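Local coordinates for protein anaerobically-induced outer membrane porin OprE (Pseudomonas aeruginosa, PDB 4FRX) that probably forms a beta-barrel channel through which small solutes cross the outer membrane, at residues A[38-43]-A[89-94]; A[66-71]-A[102-107]; A[123-128]-A[138-143]; A[168-173]-A[317-322]. All blocks are in the same frame, centred on the assembly; numbering follows the deposited sequence.

Interactions 1 to 4 lie along the wall of one beta-barrel and the loops folded against it. Interaction 2 pairs two adjacent strands of the wall; interaction 1, centred about 12 Å away, binds the connection between those same strands to the preceding strand. F91 and F103 join the two, with CD1 of F91 lying 3.4 Å from CE1 of F103. Interaction 3 anchors the next loop, whose L138 packs on V90. Interaction 4, its centre about 10 Å from that of interaction 3, ties a further loop to one from much later in the sequence; the two meet where CG2 of V141 in interaction 3 lies 3.4 Å from O of E319 in interaction 4. A detergent molecule lies directly against interaction 2.

Interaction 1 (A[38-43]-A[89-94]); sequences QEEWGQ and TVFPLE
E40 and V90 bring the two backbones nearest each other, with CA atoms 6.9 Å apart, where strand 37-50 in the wall of this OprD-family beta-barrel passes the irregular segment 89-94 of a loop folded against its inner side. No strand pairing joins them; the work falls to one carboxylate. CG of E40 stands anti to the carbonyl carbon (chi1 -65°), and the extended chain beyond it carries the carboxylate inward from the strand to the loop backbone. OE1 receives T89 N over 3.1 Å on its syn lone pair, in a nearly straight bond of 163°, and also accepts from G88 N. OE2 takes a weaker, more bent bond from V90 N at 3.3 Å. Three successive amides thus converge on one side chain, which would be expected to stabilise its negative charge and to fix the course of the loop. V90 and E40 run alongside each other head to tail, V90 CG2 lying 3.6 Å from E40 CD, while T89 OG1 is engaged by R137 NE. Further along the strand W41 points its CB away from the loop, and its NE1 bonds to N21 OD1. The strand's inner side continues with G42, and here the F91 ring comes up edge-on: the glycine CA lies near the ring plane, 3.8 Å from F91 CZ.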
loop_
_atom_site.group_PDB
_atom_site.type_symbol
_atom_site.label_atom_id
_atom_site.label_comp_id
_atom_site.label_asym_id
_atom_site.label_seq_id
_atom_site.Cartn_x
_atom_site.Cartn_y
_atom_site.Cartn_z
ATOM N N GLN A 38 -11.919 -20.697 -2.061
ATOM C CA GLN A 38 -11.378 -20.228 -3.332
ATOM C C GLN A 38 -9.854 -20.349 -3.366
ATOM O O GLN A 38 -9.183 -20.207 -2.342
ATOM C CB GLN A 38 -11.813 -18.787 -3.600
ATOM C CG GLN A 38 -11.568 -18.316 -5.028
ATOM N N GLU A 39 -9.308 -20.626 -4.544
ATOM C CA GLU A 39 -7.895 -20.927 -4.660
ATOM C C GLU A 39 -7.382 -20.369 -5.980
ATOM O O GLU A 39 -8.020 -20.567 -7.011
ATOM C CB GLU A 39 -7.723 -22.440 -4.622
ATOM C CG GLU A 39 -6.310 -22.935 -4.569
ATOM C CD GLU A 39 -6.250 -24.452 -4.603
ATOM O OE1 GLU A 39 -6.654 -25.040 -5.630
ATOM O OE2 GLU A 39 -5.801 -25.057 -3.605
ATOM N N GLU A 40 -6.251 -19.660 -5.947
ATOM C CA GLU A 40 -5.626 -19.137 -7.171
ATOM C C GLU A 40 -4.110 -19.333 -7.119
ATOM O O GLU A 40 -3.502 -19.252 -6.050
ATOM C CB GLU A 40 -5.949 -17.653 -7.376
ATOM C CG GLU A 40 -7.407 -17.338 -7.629
ATOM C CD GLU A 40 -7.663 -15.851 -7.846
ATOM O OE1 GLU A 40 -8.068 -15.166 -6.879
ATOM O OE2 GLU A 40 -7.473 -15.370 -8.987
ATOM N N TRP A 41 -3.505 -19.603 -8.269
ATOM C CA TRP A 41 -2.072 -19.894 -8.334
ATOM C C TRP A 41 -1.495 -19.350 -9.639
ATOM O O TRP A 41 -2.004 -19.634 -10.725
ATOM C CB TRP A 41 -1.854 -21.404 -8.272
ATOM C CG TRP A 41 -0.444 -21.838 -8.069
ATOM C CD1 TRP A 41 0.592 -21.093 -7.562
ATOM C CD2 TRP A 41 0.094 -23.131 -8.364
ATOM N NE1 TRP A 41 1.739 -21.852 -7.527
ATOM C CE2 TRP A 41 1.460 -23.107 -8.009
ATOM C CE3 TRP A 41 -0.444 -24.312 -8.893
ATOM C CZ2 TRP A 41 2.295 -24.213 -8.176
ATOM C CZ3 TRP A 41 0.389 -25.410 -9.058
ATOM C CH2 TRP A 41 1.741 -25.352 -8.699
ATOM N N GLY A 42 -0.437 -18.557 -9.538
ATOM C CA GLY A 42 0.164 -17.983 -10.720
ATOM C C GLY A 42 1.677 -17.882 -10.670
ATOM O O GLY A 42 2.302 -17.887 -9.596
ATOM N N GLN A 43 2.269 -17.791 -11.850
ATOM C CA GLN A 43 3.681 -17.481 -11.970
ATOM C C GLN A 43 3.790 -16.078 -12.537
ATOM O O GLN A 43 3.194 -15.776 -13.568
ATOM C CB GLN A 43 4.383 -18.463 -12.903
ATOM C CG GLN A 43 5.840 -18.144 -13.066
ATOM C CD GLN A 43 6.558 -18.233 -11.749
ATOM O OE1 GLN A 43 6.374 -19.201 -11.009
ATOM N NE2 GLN A 43 7.368 -17.219 -11.429
ATOM N N THR A 89 -8.930 -12.268 -7.320
ATOM C CA THR A 89 -8.113 -11.109 -6.975
ATOM C C THR A 89 -6.726 -11.195 -7.595
ATOM O O THR A 89 -5.952 -10.247 -7.528
ATOM C CB THR A 89 -7.986 -10.904 -5.429
ATOM O OG1 THR A 89 -7.483 -12.096 -4.813
ATOM C CG2 THR A 89 -9.342 -10.542 -4.802
ATOM N N VAL A 90 -6.409 -12.336 -8.202
ATOM C CA VAL A 90 -5.106 -12.509 -8.824
ATOM C C VAL A 90 -5.132 -12.245 -10.336
ATOM O O VAL A 90 -4.294 -11.510 -10.841
ATOM C CB VAL A 90 -4.520 -13.900 -8.554
ATOM C CG1 VAL A 90 -3.115 -13.995 -9.107
ATOM C CG2 VAL A 90 -4.516 -14.192 -7.054
ATOM N N PHE A 91 -6.093 -12.851 -11.040
ATOM C CA PHE A 91 -6.202 -12.781 -12.510
ATOM C C PHE A 91 -7.460 -12.066 -12.999
ATOM O O PHE A 91 -8.524 -12.216 -12.409
ATOM C CB PHE A 91 -6.199 -14.205 -13.099
ATOM C CG PHE A 91 -4.873 -14.889 -12.979
ATOM C CD1 PHE A 91 -3.888 -14.655 -13.915
ATOM C CD2 PHE A 91 -4.602 -15.730 -11.915
ATOM C CE1 PHE A 91 -2.647 -15.244 -13.798
ATOM C CE2 PHE A 91 -3.367 -16.338 -11.797
ATOM C CZ PHE A 91 -2.391 -16.086 -12.732
ATOM N N PRO A 92 -7.347 -11.305 -14.100
ATOM C CA PRO A 92 -8.551 -10.751 -14.730
ATOM C C PRO A 92 -9.412 -11.860 -15.344
ATOM O O PRO A 92 -8.930 -12.984 -15.490
ATOM C CB PRO A 92 -7.994 -9.843 -15.829
ATOM C CG PRO A 92 -6.632 -10.379 -16.119
ATOM C CD PRO A 92 -6.115 -10.961 -14.830
ATOM N N LEU A 93 -10.660 -11.544 -15.687
ATOM C CA LEU A 93 -11.597 -12.523 -16.231
ATOM C C LEU A 93 -11.775 -12.366 -17.738
ATOM O O LEU A 93 -11.624 -11.268 -18.282
ATOM C CB LEU A 93 -12.973 -12.380 -15.568
ATOM C CG LEU A 93 -13.258 -12.956 -14.174
ATOM C CD1 LEU A 93 -12.431 -12.290 -13.092
ATOM C CD2 LEU A 93 -14.742 -12.819 -13.851
ATOM N N GLU A 94 -12.108 -13.467 -18.406
ATOM C CA GLU A 94 -12.488 -13.413 -19.813
ATOM C C GLU A 94 -13.911 -12.875 -19.896
ATOM O O GLU A 94 -14.611 -12.807 -18.880
ATOM C CB GLU A 94 -12.445 -14.811 -20.437
ATOM C CG GLU A 94 -11.169 -15.593 -20.183
ATOM C CD GLU A 94 -10.210 -15.547 -21.356
ATOM O OE1 GLU A 94 -10.148 -14.503 -22.040
ATOM O OE2 GLU A 94 -9.522 -16.561 -21.599
#

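Interaction 2 (A[66-71]-A[102-107]); sequences GLLGVR and DFASLG. With C8E ((hydroxyethyloxy)tri(ethyloxy)octane), chain D.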
loop_
_atom_site.group_PDB
_atom_site.type_symbol
_atom_site.label_atom_id
_atom_site.label_comp_id
_atom_site.label_asym_id
_atom_site.label_seq_id
_atom_site.Cartn_x
_atom_site.Cartn_y
_atom_site.Cartn_z
ATOM N N GLY A 66 7.808 -4.126 -17.152
ATOM C CA GLY A 66 7.068 -5.171 -17.845
ATOM C C GLY A 66 6.533 -6.168 -16.840
ATOM O O GLY A 66 7.278 -6.641 -15.992
ATOM N N LEU A 67 5.241 -6.471 -16.923
ATOM C CA LEU A 67 4.598 -7.361 -15.971
ATOM C C LEU A 67 3.880 -8.491 -16.709
ATOM O O LEU A 67 3.136 -8.225 -17.643
ATOM C CB LEU A 67 3.568 -6.572 -15.152
ATOM C CG LEU A 67 4.033 -5.336 -14.372
ATOM C CD1 LEU A 67 2.877 -4.767 -13.541
ATOM C CD2 LEU A 67 5.176 -5.707 -13.475
ATOM N N LEU A 68 4.097 -9.739 -16.301
ATOM C CA LEU A 68 3.422 -10.875 -16.932
ATOM C C LEU A 68 2.987 -11.864 -15.870
ATOM O O LEU A 68 3.770 -12.218 -14.994
ATOM C CB LEU A 68 4.356 -11.584 -17.921
ATOM C CG LEU A 68 3.870 -12.940 -18.460
ATOM C CD1 LEU A 68 2.652 -12.800 -19.371
ATOM C CD2 LEU A 68 5.007 -13.640 -19.189
ATOM N N GLY A 69 1.732 -12.295 -15.934
ATOM C CA GLY A 69 1.218 -13.278 -14.997
ATOM C C GLY A 69 0.609 -14.434 -15.767
ATOM O O GLY A 69 -0.152 -14.215 -16.696
ATOM N N VAL A 70 0.956 -15.658 -15.385
ATOM C CA VAL A 70 0.466 -16.844 -16.072
ATOM C C VAL A 70 -0.249 -17.734 -15.065
ATOM O O VAL A 70 0.320 -18.051 -14.017
ATOM C CB VAL A 70 1.640 -17.641 -16.709
ATOM C CG1 VAL A 70 1.107 -18.857 -17.459
ATOM C CG2 VAL A 70 2.465 -16.748 -17.638
ATOM N N ARG A 71 -1.489 -18.124 -15.362
ATOM C CA ARG A 71 -2.283 -18.924 -14.420
ATOM C C ARG A 71 -1.825 -20.384 -14.380
ATOM O O ARG A 71 -1.589 -20.990 -15.419
ATOM C CB ARG A 71 -3.784 -18.826 -14.734
ATOM C CG ARG A 71 -4.659 -19.489 -13.672
ATOM C CD ARG A 71 -6.138 -19.140 -13.820
ATOM N NE ARG A 71 -6.572 -19.216 -15.208
ATOM C CZ ARG A 71 -6.916 -20.341 -15.828
ATOM N NH1 ARG A 71 -6.883 -21.498 -15.180
ATOM N NH2 ARG A 71 -7.292 -20.306 -17.100
ATOM N N ASP A 102 -3.376 -15.816 -19.144
ATOM C CA ASP A 102 -2.235 -14.961 -18.863
ATOM C C ASP A 102 -2.647 -13.521 -19.045
ATOM O O ASP A 102 -3.627 -13.230 -19.735
ATOM C CB ASP A 102 -1.084 -15.281 -19.820
ATOM C CG ASP A 102 -1.495 -15.172 -21.275
ATOM O OD1 ASP A 102 -2.019 -16.166 -21.824
ATOM O OD2 ASP A 102 -1.307 -14.088 -21.868
ATOM N N PHE A 103 -1.898 -12.625 -18.413
ATOM C CA PHE A 103 -2.082 -11.196 -18.616
ATOM C C PHE A 103 -0.764 -10.448 -18.476
ATOM O O PHE A 103 0.135 -10.881 -17.749
ATOM C CB PHE A 103 -3.222 -10.616 -17.744
ATOM C CG PHE A 103 -2.918 -10.526 -16.267
ATOM C CD1 PHE A 103 -2.648 -11.661 -15.514
ATOM C CD2 PHE A 103 -3.003 -9.298 -15.611
ATOM C CE1 PHE A 103 -2.405 -11.564 -14.139
ATOM C CE2 PHE A 103 -2.757 -9.195 -14.246
ATOM C CZ PHE A 103 -2.463 -10.333 -13.508
ATOM N N ALA A 104 -0.634 -9.350 -19.215
ATOM C CA ALA A 104 0.627 -8.616 -19.250
ATOM C C ALA A 104 0.409 -7.137 -19.474
ATOM O O ALA A 104 -0.580 -6.719 -20.077
ATOM C CB ALA A 104 1.543 -9.167 -20.336
ATOM N N SER A 105 1.362 -6.340 -19.013
ATOM C CA SER A 105 1.307 -4.914 -19.268
ATOM C C SER A 105 2.719 -4.370 -19.339
ATOM O O SER A 105 3.669 -4.997 -18.865
ATOM C CB SER A 105 0.483 -4.191 -18.201
ATOM O OG SER A 105 0.965 -4.468 -16.900
ATOM N N LEU A 106 2.848 -3.222 -19.982
ATOM C CA LEU A 106 4.120 -2.528 -20.087
ATOM C C LEU A 106 3.901 -1.089 -19.651
ATOM O O LEU A 106 3.046 -0.404 -20.199
ATOM C CB LEU A 106 4.604 -2.541 -21.531
ATOM C CG LEU A 106 5.914 -1.787 -21.765
ATOM C CD1 LEU A 106 7.032 -2.420 -20.943
ATOM C CD2 LEU A 106 6.259 -1.773 -23.243
ATOM N N GLY A 107 4.662 -0.642 -18.659
ATOM C CA GLY A 107 4.516 0.705 -18.151
ATOM C C GLY A 107 5.801 1.491 -18.346
ATOM O O GLY A 107 6.818 1.169 -17.745
HETATM C C1 C8E D . 8.881 -10.651 -18.495
HETATM C C2 C8E D . 7.975 -9.426 -18.574
HETATM C C3 C8E D . 7.083 -9.518 -19.807
HETATM C C4 C8E D . 6.099 -8.361 -19.890
HETATM C C5 C8E D . 5.229 -8.498 -21.136
HETATM C C6 C8E D . 4.694 -7.163 -21.649
HETATM C C7 C8E D . 3.889 -7.418 -22.919
HETATM C C8 C8E D . 3.451 -6.118 -23.581
HETATM O O9 C8E D . 2.055 -5.969 -23.471
#
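G69 and F103 are a hydrogen-bonded pair between the antiparallel strands 59-71 and 102-114, whose two sides are packed very differently. Their mutual bonds, G69 N to F103 O at 2.8 Å and F103 N to G69 O at 2.9 Å, are repeated between L67 and S105. The tight side carries L67, F103 and S105. On it the F103 ring is swung back toward G69, because CG sits between the backbone N and the carbonyl carbon (chi1 71°); CE1 comes within 4.1 Å of G69 CA. Next to it S105 OG rests 3.8 Å from L67 CB. F91, P92 and L139 from inward-folded loops cover F103 further. The other side, with L68, V70, D102, A104 and L106, is looser. L68 CD1 reaches A104 CB at 3.9 Å, but D102 and L106 are exposed. A detergent chain runs across the strands here, its C4 lying 3.6 Å from L67 N and its C5 3.8 Å from A104 CB, consistent with a surface that meets lipid in the membrane. Regular backbone pairing with a loop-covered inside and a largely apolar outside is characteristic of the wall of an outer-membrane porin barrel.

Interaction 3 (A[123-128]-A[138-143]); sequences TLQPKL and LLPVTF
L124 and F143 hold each other by both backbone bonds of an antiparallel pair, L124 N to F143 O at 2.8 Å and F143 N to L124 O at 2.9 Å. A third bond comes from a side chain: Q125 NE2 donates to V141 O over 3.2 Å, almost straight at 169°. The acceptor lies in the plane of the glutamine amide, although the donor is tilted from the plane of the V141 carbonyl. Q125 gets there because CG stands anti to its carbonyl carbon (chi1 -72°) and the chain then runs extended, following the loop beyond the point where strand pairing ends. Its amide nitrogen also packs against P140, 3.6 Å from CB, and T142 CG2 approaches from beside it. Farther out, the methyl CG2 of T123 meets T142 CB at 3.7 Å, the two side chains crossing at a slant; the hydroxyl of T123 turns instead to E144 OE1. On the L124 side of the pair, P126 CD touches F143 CD1 at 3.8 Å, and the L124 carbonyl oxygen lies at the edge of the same ring. Beyond these residues K167 NZ binds P140 O, linking the loop to strand 156-167. The contact is the root of a hairpin at which the intervening loop re-enters the wall, consistent with the inward-folded loops that narrow the channel in OprD-family porins.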
loop_
_atom_site.group_PDB
_atom_site.type_symbol
_atom_site.label_atom_id
_atom_site.label_comp_id
_atom_site.label_asym_id
_atom_site.label_seq_id
_atom_site.Cartn_x
_atom_site.Cartn_y
_atom_site.Cartn_z
ATOM N N THR A 123 4.470 5.911 -15.851
ATOM C CA THR A 123 4.175 4.943 -14.811
ATOM C C THR A 123 4.885 5.274 -13.496
ATOM O O THR A 123 6.090 5.519 -13.475
ATOM C CB THR A 123 4.514 3.523 -15.284
ATOM O OG1 THR A 123 3.858 3.289 -16.536
ATOM C CG2 THR A 123 4.048 2.485 -14.259
ATOM N N LEU A 124 4.116 5.281 -12.407
ATOM C CA LEU A 124 4.622 5.631 -11.079
ATOM C C LEU A 124 4.167 4.574 -10.080
ATOM O O LEU A 124 3.094 3.996 -10.228
ATOM C CB LEU A 124 4.073 7.003 -10.655
ATOM C CG LEU A 124 4.421 8.208 -11.542
ATOM C CD1 LEU A 124 3.598 9.448 -11.199
ATOM C CD2 LEU A 124 5.925 8.500 -11.458
ATOM N N GLN A 125 4.970 4.349 -9.046
ATOM C CA GLN A 125 4.614 3.435 -7.958
ATOM C C GLN A 125 5.010 4.053 -6.628
ATOM O O GLN A 125 5.991 3.640 -6.024
ATOM C CB GLN A 125 5.338 2.095 -8.129
ATOM C CG GLN A 125 4.791 1.255 -9.292
ATOM C CD GLN A 125 5.485 -0.085 -9.414
ATOM O OE1 GLN A 125 6.671 -0.144 -9.700
ATOM N NE2 GLN A 125 4.748 -1.164 -9.192
ATOM N N PRO A 126 4.245 5.056 -6.165
ATOM C CA PRO A 126 4.632 5.763 -4.939
ATOM C C PRO A 126 4.471 4.890 -3.687
ATOM O O PRO A 126 3.636 4.001 -3.666
ATOM C CB PRO A 126 3.655 6.948 -4.888
ATOM C CG PRO A 126 3.075 7.054 -6.295
ATOM C CD PRO A 126 3.069 5.653 -6.820
ATOM N N LYS A 127 5.284 5.143 -2.666
ATOM C CA LYS A 127 5.105 4.506 -1.369
ATOM C C LYS A 127 5.110 5.585 -0.280
ATOM O O LYS A 127 6.079 5.717 0.462
ATOM C CB LYS A 127 6.211 3.474 -1.119
ATOM C CG LYS A 127 6.273 2.359 -2.159
ATOM C CD LYS A 127 7.308 1.305 -1.794
ATOM C CE LYS A 127 6.999 0.671 -0.446
ATOM N NZ LYS A 127 5.780 -0.186 -0.484
ATOM N N LEU A 128 4.014 6.338 -0.189
ATOM C CA LEU A 128 3.950 7.552 0.627
ATOM C C LEU A 128 2.776 7.461 1.564
ATOM O O LEU A 128 1.863 6.673 1.333
ATOM C CB LEU A 128 3.729 8.781 -0.270
ATOM C CG LEU A 128 4.766 9.051 -1.352
ATOM C CD1 LEU A 128 4.366 10.287 -2.146
ATOM C CD2 LEU A 128 6.151 9.205 -0.755
ATOM N N LEU A 138 -0.208 -11.135 -7.338
ATOM C CA LEU A 138 0.827 -11.629 -8.266
ATOM C C LEU A 138 1.649 -10.520 -8.906
ATOM O O LEU A 138 2.887 -10.602 -8.975
ATOM C CB LEU A 138 0.186 -12.497 -9.365
ATOM C CG LEU A 138 1.127 -13.226 -10.330
ATOM C CD1 LEU A 138 2.039 -14.181 -9.571
ATOM C CD2 LEU A 138 0.332 -13.984 -11.401
ATOM N N LEU A 139 0.954 -9.494 -9.390
ATOM C CA LEU A 139 1.598 -8.367 -10.053
ATOM C C LEU A 139 1.162 -7.093 -9.330
ATOM O O LEU A 139 0.045 -7.011 -8.839
ATOM C CB LEU A 139 1.211 -8.313 -11.541
ATOM C CG LEU A 139 1.540 -9.560 -12.392
ATOM C CD1 LEU A 139 1.011 -9.428 -13.815
ATOM C CD2 LEU A 139 3.042 -9.797 -12.421
ATOM N N PRO A 140 2.057 -6.110 -9.240
ATOM C CA PRO A 140 1.771 -4.891 -8.483
ATOM C C PRO A 140 0.832 -3.903 -9.171
ATOM O O PRO A 140 0.688 -3.880 -10.406
ATOM C CB PRO A 140 3.153 -4.252 -8.327
ATOM C CG PRO A 140 3.921 -4.755 -9.534
ATOM C CD PRO A 140 3.453 -6.160 -9.713
ATOM N N VAL A 141 0.188 -3.087 -8.340
ATOM C CA VAL A 141 -0.536 -1.920 -8.814
ATOM C C VAL A 141 0.460 -0.920 -9.373
ATOM O O VAL A 141 1.564 -0.780 -8.845
ATOM C CB VAL A 141 -1.330 -1.250 -7.656
ATOM C CG1 VAL A 141 -1.872 0.136 -8.067
ATOM C CG2 VAL A 141 -2.465 -2.156 -7.169
ATOM N N THR A 142 0.076 -0.227 -10.442
ATOM C CA THR A 142 0.822 0.927 -10.917
ATOM C C THR A 142 -0.120 2.115 -11.086
ATOM O O THR A 142 -1.329 1.946 -11.237
ATOM C CB THR A 142 1.551 0.647 -12.262
ATOM O OG1 THR A 142 0.593 0.417 -13.303
ATOM C CG2 THR A 142 2.481 -0.574 -12.139
ATOM N N PHE A 143 0.438 3.319 -11.080
ATOM C CA PHE A 143 -0.357 4.531 -11.309
ATOM C C PHE A 143 0.214 5.206 -12.543
ATOM O O PHE A 143 1.346 4.927 -12.935
ATOM C CB PHE A 143 -0.246 5.505 -10.137
ATOM C CG PHE A 143 -0.904 5.033 -8.882
ATOM C CD1 PHE A 143 -0.213 4.240 -7.976
ATOM C CD2 PHE A 143 -2.213 5.388 -8.597
ATOM C CE1 PHE A 143 -0.828 3.809 -6.803
ATOM C CE2 PHE A 143 -2.822 4.959 -7.432
ATOM C CZ PHE A 143 -2.136 4.162 -6.544
#

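Interaction 4 (A[168-173]-A[317-322]); sequences GRNSTD and DGEGST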
loop_
_atom_site.group_PDB
_atom_site.type_symbol
_atom_site.label_atom_id
_atom_site.label_comp_id
_atom_site.label_asym_id
_atom_site.label_seq_id
_atom_site.Cartn_x
_atom_site.Cartn_y
_atom_site.Cartn_z
ATOM N N GLY A 168 -4.952 -1.948 -11.671
ATOM C CA GLY A 168 -5.039 -2.879 -10.563
ATOM C C GLY A 168 -4.097 -4.063 -10.648
ATOM O O GLY A 168 -3.544 -4.368 -11.707
ATOM N N ARG A 169 -3.920 -4.749 -9.523
ATOM C CA ARG A 169 -3.028 -5.904 -9.478
ATOM C C ARG A 169 -3.539 -7.041 -10.372
ATOM O O ARG A 169 -2.751 -7.851 -10.868
ATOM C CB ARG A 169 -2.852 -6.381 -8.027
ATOM C CG ARG A 169 -4.148 -6.834 -7.372
ATOM C CD ARG A 169 -4.036 -6.821 -5.854
ATOM N NE ARG A 169 -5.317 -7.175 -5.249
ATOM C CZ ARG A 169 -5.518 -7.303 -3.946
ATOM N NH1 ARG A 169 -4.526 -7.062 -3.099
ATOM N NH2 ARG A 169 -6.720 -7.636 -3.493
ATOM N N ASN A 170 -4.853 -7.072 -10.600
ATOM C CA ASN A 170 -5.500 -8.130 -11.367
ATOM C C ASN A 170 -6.031 -7.626 -12.709
ATOM O O ASN A 170 -7.025 -8.148 -13.227
ATOM C CB ASN A 170 -6.674 -8.692 -10.572
ATOM C CG ASN A 170 -7.721 -7.628 -10.272
ATOM O OD1 ASN A 170 -7.437 -6.429 -10.345
ATOM N ND2 ASN A 170 -8.929 -8.059 -9.932
ATOM N N SER A 171 -5.372 -6.618 -13.265
ATOM C CA SER A 171 -5.845 -5.969 -14.485
ATOM C C SER A 171 -4.700 -5.562 -15.414
ATOM O O SER A 171 -3.543 -5.485 -14.994
ATOM C CB SER A 171 -6.672 -4.731 -14.125
ATOM O OG SER A 171 -7.072 -4.030 -15.290
ATOM N N THR A 172 -5.026 -5.300 -16.677
ATOM C CA THR A 172 -4.052 -4.717 -17.605
ATOM C C THR A 172 -4.424 -3.279 -17.961
ATOM O O THR A 172 -3.694 -2.611 -18.695
ATOM C CB THR A 172 -3.995 -5.496 -18.936
ATOM O OG1 THR A 172 -5.273 -5.414 -19.578
ATOM C CG2 THR A 172 -3.641 -6.965 -18.700
ATOM N N ASP A 173 -5.570 -2.817 -17.465
ATOM C CA ASP A 173 -6.119 -1.526 -17.878
ATOM C C ASP A 173 -5.956 -0.430 -16.835
ATOM O O ASP A 173 -6.118 -0.657 -15.630
ATOM C CB ASP A 173 -7.610 -1.652 -18.217
ATOM C CG ASP A 173 -7.881 -2.691 -19.290
ATOM O OD1 ASP A 173 -7.370 -2.524 -20.416
ATOM O OD2 ASP A 173 -8.605 -3.668 -19.008
ATOM N N ASP A 317 -13.174 -3.833 -7.134
ATOM C CA ASP A 317 -13.104 -4.921 -8.119
ATOM C C ASP A 317 -11.875 -5.807 -7.913
ATOM O O ASP A 317 -11.326 -6.350 -8.877
ATOM C CB ASP A 317 -13.105 -4.380 -9.560
ATOM C CG ASP A 317 -14.410 -3.704 -9.937
ATOM O OD1 ASP A 317 -15.482 -4.305 -9.719
ATOM O OD2 ASP A 317 -14.357 -2.568 -10.456
ATOM N N GLY A 318 -11.440 -5.937 -6.661
ATOM C CA GLY A 318 -10.301 -6.776 -6.319
ATOM C C GLY A 318 -8.941 -6.256 -6.740
ATOM O O GLY A 318 -7.961 -7.011 -6.738
ATOM N N GLU A 319 -8.862 -4.968 -7.077
ATOM C CA GLU A 319 -7.649 -4.422 -7.685
ATOM C C GLU A 319 -6.525 -4.126 -6.686
ATOM O O GLU A 319 -5.379 -3.909 -7.075
ATOM C CB GLU A 319 -7.983 -3.167 -8.492
ATOM C CG GLU A 319 -8.732 -3.474 -9.779
ATOM C CD GLU A 319 -8.705 -2.316 -10.751
ATOM O OE1 GLU A 319 -7.884 -1.391 -10.548
ATOM O OE2 GLU A 319 -9.497 -2.339 -11.713
ATOM N N GLY A 320 -6.864 -4.132 -5.400
ATOM C CA GLY A 320 -5.876 -3.916 -4.353
ATOM C C GLY A 320 -5.784 -2.463 -3.931
ATOM O O GLY A 320 -5.873 -1.552 -4.754
ATOM N N SER A 321 -5.608 -2.235 -2.639
ATOM C CA SER A 321 -5.453 -0.881 -2.130
ATOM C C SER A 321 -4.665 -0.971 -0.843
ATOM O O SER A 321 -4.732 -1.980 -0.145
ATOM C CB SER A 321 -6.818 -0.256 -1.835
ATOM O OG SER A 321 -7.487 -0.970 -0.802
ATOM N N THR A 322 -3.940 0.092 -0.525
ATOM C CA THR A 322 -3.170 0.146 0.719
ATOM C C THR A 322 -3.428 1.457 1.447
ATOM O O THR A 322 -3.293 2.526 0.861
ATOM C CB THR A 322 -1.666 -0.001 0.443
ATOM O OG1 THR A 322 -1.402 -1.322 -0.053
ATOM C CG2 THR A 322 -0.852 0.226 1.726
HETATM O O HOH W 1 -7.026 -1.470 -13.332
#
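R169 grips the 317-322 loop with both its backbone and its side chain. Its N donates to E319 O over 3.0 Å in an essentially linear bond, while CG, set between the backbone N and the carbonyl carbon (chi1 62°), starts a chain extended as far as NE. NE then reaches G318 O at 3.0 Å. The acceptor is in the guanidinium plane, yet NE sits above the plane of the carbonyl it binds. One face of the guanidinium lies on the bare CA of G320, and NH1 continues to N134 OD1. N170 has a similar first torsion (60°) and sends ND2 to D317 O at 3.1 Å, in plane for both groups. Its OD1 is buried without a polar partner, 3.3 Å from E319 CG. The E319 side chain crosses that of N170 at about a right angle; OE2 forms a salt bridge with R175, which also pairs with D317 OD2, itself bonded to S185 OG. A water accepts from G168 N at 2.7 Å and lies near D173 O and E319 OE1. The type I turn G168-S171 directly follows strand 156-167, whereas its partner belongs to the loop between strands 295-305 and 340-349, so the contact joins loops from strands far apart in the sequence.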